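Putative glycerophosphodiester phosphodiesterase (Galdieria sulphuraria, PDB 2O55) belongs to the glycerophosphoryl diester phosphodiesterase family, whose members are built on a TIM-barrel fold, and is only putatively assigned to its named activity. Local coordinates at residues A[21-29]-A[90-101]. Residues are numbered along the deposited sequence; the frame is centred on the assembly and turned at random. Where two conformers were deposited one is given.
Sequences APENTLRSF and HTIPSLEELFVA
Leu26 and Leu98 bring the two backbones together with their CA atoms 6.6 Å apart, and the CA atoms of Thr25 and Ile92 form the other near pair, at 6.2 Å. Each segment leads from a loop into a helix, 21-29 into the first turn of helix 26-34 and 90-101 into helix 95-104, and side chains rather than shared backbone bonds join them. Leu26 carries most of the apolar contact. Its CG meets Pro93 CB at 3.9 Å, the two side chains passing in opposite directions, while CD1 lies across Glu97 CB. The other branch, CD2, reaches the helix itself, 3.7 Å from Leu98 CA, and also touches Ala101 CB. The side chain of Leu98, its CG anti to the backbone N (chi1 175°), extends to Phe29, where CD1 packs obliquely against the ring, 3.7 Å from CD2 of Phe29. In the TIM-barrel fold of this family, the contact thus joins the starts of two helices outside the parallel barrel; Phe29 and Pro93 both also pack on Leu54 of strand 52-54. The second helix opens with a capping box: Glu97 N donates to Ser94 OG at 3.1 Å, and a weak return bond runs from Ser94 N to Glu97 OE1. OE2 of the same carboxylate forms a salt bridge with Lys82, beyond both segments. At the loop end, the His90 imidazole packs on both Pro22 and Arg27, which come from the same side of its plane. Arg27 CB lies over that face in a CH-pi contact, 4.0 Å from the centroid of the His90 ring, and Pro22 CD approaches ND1 of His90 obliquely at 3.4 Å.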
# COMPACT_ATOMS: atom_id res chain seq x y z
N ALA A 21 2.68 11.67 -13.12
CA ALA A 21 2.37 12.36 -11.86
C ALA A 21 3.27 11.92 -10.72
O ALA A 21 3.79 10.81 -10.73
CB ALA A 21 0.91 12.15 -11.48
N PRO A 22 3.44 12.81 -9.71
CA PRO A 22 4.23 12.53 -8.48
C PRO A 22 3.60 11.47 -7.58
O PRO A 22 2.37 11.37 -7.48
CB PRO A 22 4.27 13.88 -7.75
CG PRO A 22 3.10 14.67 -8.31
CD PRO A 22 2.88 14.18 -9.72
N GLU A 23 4.45 10.68 -6.92
CA GLU A 23 4.00 9.60 -6.04
C GLU A 23 3.07 10.10 -4.91
O GLU A 23 3.22 11.24 -4.43
CB GLU A 23 5.23 8.91 -5.43
CG GLU A 23 6.15 9.86 -4.63
CD GLU A 23 7.24 9.15 -3.86
OE1 GLU A 23 6.96 8.58 -2.77
OE2 GLU A 23 8.39 9.18 -4.34
N ASN A 24 2.13 9.25 -4.50
CA ASN A 24 1.23 9.55 -3.38
C ASN A 24 0.60 10.94 -3.46
O ASN A 24 0.60 11.71 -2.50
CB ASN A 24 1.95 9.38 -2.03
CG ASN A 24 2.19 7.94 -1.70
OD1 ASN A 24 1.39 7.07 -2.03
ND2 ASN A 24 3.31 7.67 -1.04
N THR A 25 0.05 11.22 -4.64
CA THR A 25 -0.52 12.51 -4.98
C THR A 25 -1.89 12.19 -5.57
O THR A 25 -2.00 11.22 -6.31
CB THR A 25 0.39 13.21 -6.01
OG1 THR A 25 0.52 14.60 -5.69
CG2 THR A 25 -0.15 13.06 -7.41
N LEU A 26 -2.92 12.98 -5.25
CA LEU A 26 -4.29 12.73 -5.75
C LEU A 26 -4.37 12.55 -7.26
O LEU A 26 -5.10 11.67 -7.75
CB LEU A 26 -5.26 13.84 -5.32
CG LEU A 26 -5.60 13.91 -3.84
CD1 LEU A 26 -6.13 15.30 -3.47
CD2 LEU A 26 -6.58 12.81 -3.44
N ARG A 27 -3.61 13.36 -8.00
CA ARG A 27 -3.59 13.32 -9.47
C ARG A 27 -3.13 11.95 -9.93
O ARG A 27 -3.56 11.45 -10.97
CB ARG A 27 -2.70 14.42 -10.06
CG ARG A 27 -3.23 15.01 -11.37
CD ARG A 27 -3.04 14.08 -12.56
NE ARG A 27 -4.18 14.09 -13.47
CZ ARG A 27 -4.11 14.40 -14.77
NH1 ARG A 27 -2.94 14.73 -15.31
NH2 ARG A 27 -5.20 14.37 -15.52
N SER A 28 -2.24 11.35 -9.15
CA SER A 28 -1.75 10.01 -9.39
C SER A 28 -2.88 9.00 -9.19
O SER A 28 -3.15 8.19 -10.08
CB SER A 28 -0.55 9.71 -8.47
OG SER A 28 0.00 8.43 -8.72
N PHE A 29 -3.57 9.07 -8.05
CA PHE A 29 -4.67 8.15 -7.75
C PHE A 29 -5.84 8.33 -8.71
O PHE A 29 -6.38 7.35 -9.22
CB PHE A 29 -5.13 8.27 -6.30
CG PHE A 29 -4.02 8.10 -5.27
CD1 PHE A 29 -3.16 6.99 -5.30
CD2 PHE A 29 -3.86 9.04 -4.25
CE1 PHE A 29 -2.13 6.83 -4.35
CE2 PHE A 29 -2.83 8.90 -3.28
CZ PHE A 29 -1.97 7.78 -3.33
N HIS A 90 1.46 19.59 -7.66
CA HIS A 90 0.60 18.75 -6.81
C HIS A 90 1.11 18.68 -5.38
O HIS A 90 2.28 18.99 -5.13
CB HIS A 90 0.40 17.36 -7.41
CG HIS A 90 0.11 17.41 -8.87
ND1 HIS A 90 1.00 16.96 -9.82
CD2 HIS A 90 -0.95 17.90 -9.56
CE1 HIS A 90 0.50 17.14 -11.03
NE2 HIS A 90 -0.69 17.71 -10.90
N THR A 91 0.25 18.28 -4.45
CA THR A 91 0.55 18.46 -3.02
C THR A 91 0.25 17.24 -2.16
O THR A 91 -0.50 16.35 -2.58
CB THR A 91 -0.18 19.70 -2.45
OG1 THR A 91 0.44 20.07 -1.22
CG2 THR A 91 -1.69 19.42 -2.23
N ILE A 92 0.83 17.18 -0.95
CA ILE A 92 0.61 16.04 -0.05
C ILE A 92 -0.86 16.00 0.36
O ILE A 92 -1.37 16.97 0.92
CB ILE A 92 1.51 16.05 1.23
CG1 ILE A 92 2.99 16.02 0.87
CG2 ILE A 92 1.21 14.84 2.09
CD1 ILE A 92 3.91 16.36 2.03
N PRO A 93 -1.55 14.89 0.05
CA PRO A 93 -2.94 14.73 0.45
C PRO A 93 -3.11 14.13 1.85
O PRO A 93 -2.15 13.57 2.41
CB PRO A 93 -3.50 13.77 -0.61
CG PRO A 93 -2.30 13.05 -1.18
CD PRO A 93 -1.05 13.73 -0.71
N SER A 94 -4.30 14.28 2.42
CA SER A 94 -4.71 13.57 3.64
C SER A 94 -5.35 12.24 3.21
O SER A 94 -5.45 11.97 2.01
CB SER A 94 -5.71 14.41 4.44
OG SER A 94 -6.95 14.51 3.76
N LEU A 95 -5.79 11.43 4.16
CA LEU A 95 -6.47 10.22 3.75
C LEU A 95 -7.87 10.58 3.29
O LEU A 95 -8.34 10.07 2.27
CB LEU A 95 -6.52 9.18 4.86
CG LEU A 95 -6.25 7.71 4.48
CD1 LEU A 95 -6.74 6.82 5.57
CD2 LEU A 95 -6.85 7.27 3.15
N GLU A 96 -8.51 11.48 4.04
CA GLU A 96 -9.86 11.94 3.74
C GLU A 96 -9.98 12.47 2.32
O GLU A 96 -10.93 12.12 1.63
CB GLU A 96 -10.31 13.01 4.75
CG GLU A 96 -11.83 13.10 4.91
CD GLU A 96 -12.30 13.96 6.09
OE1 GLU A 96 -13.39 13.69 6.65
OE2 GLU A 96 -11.59 14.91 6.46
N GLU A 97 -9.02 13.28 1.87
CA GLU A 97 -9.06 13.85 0.51
C GLU A 97 -9.17 12.77 -0.56
O GLU A 97 -9.85 12.95 -1.57
CB GLU A 97 -7.86 14.78 0.24
CG GLU A 97 -7.99 16.15 0.94
CD GLU A 97 -6.78 17.09 0.77
OE1 GLU A 97 -5.65 16.62 0.52
OE2 GLU A 97 -6.98 18.33 0.92
N LEU A 98 -8.51 11.64 -0.33
CA LEU A 98 -8.54 10.54 -1.27
C LEU A 98 -9.90 9.88 -1.28
O LEU A 98 -10.38 9.43 -2.33
CB LEU A 98 -7.49 9.50 -0.92
CG LEU A 98 -7.51 8.23 -1.79
CD1 LEU A 98 -7.37 8.59 -3.29
CD2 LEU A 98 -6.47 7.22 -1.32
N PHE A 99 -10.49 9.78 -0.08
CA PHE A 99 -11.78 9.16 0.12
C PHE A 99 -12.83 9.98 -0.61
O PHE A 99 -13.53 9.47 -1.50
CB PHE A 99 -12.09 9.07 1.61
CG PHE A 99 -11.40 7.95 2.31
CD1 PHE A 99 -10.78 6.93 1.59
CD2 PHE A 99 -11.39 7.88 3.69
CE1 PHE A 99 -10.15 5.86 2.25
CE2 PHE A 99 -10.76 6.82 4.36
CZ PHE A 99 -10.14 5.81 3.63
N VAL A 100 -12.91 11.25 -0.21
CA VAL A 100 -13.66 12.28 -0.90
C VAL A 100 -13.48 12.20 -2.43
O VAL A 100 -14.47 12.22 -3.17
CB VAL A 100 -13.26 13.68 -0.34
CG1 VAL A 100 -13.49 14.79 -1.36
CG2 VAL A 100 -13.98 13.97 1.00
N ALA A 101 -12.23 12.11 -2.90
CA ALA A 101 -11.92 11.93 -4.33
C ALA A 101 -12.68 10.74 -4.92
O ALA A 101 -13.37 10.86 -5.95
CB ALA A 101 -10.39 11.75 -4.57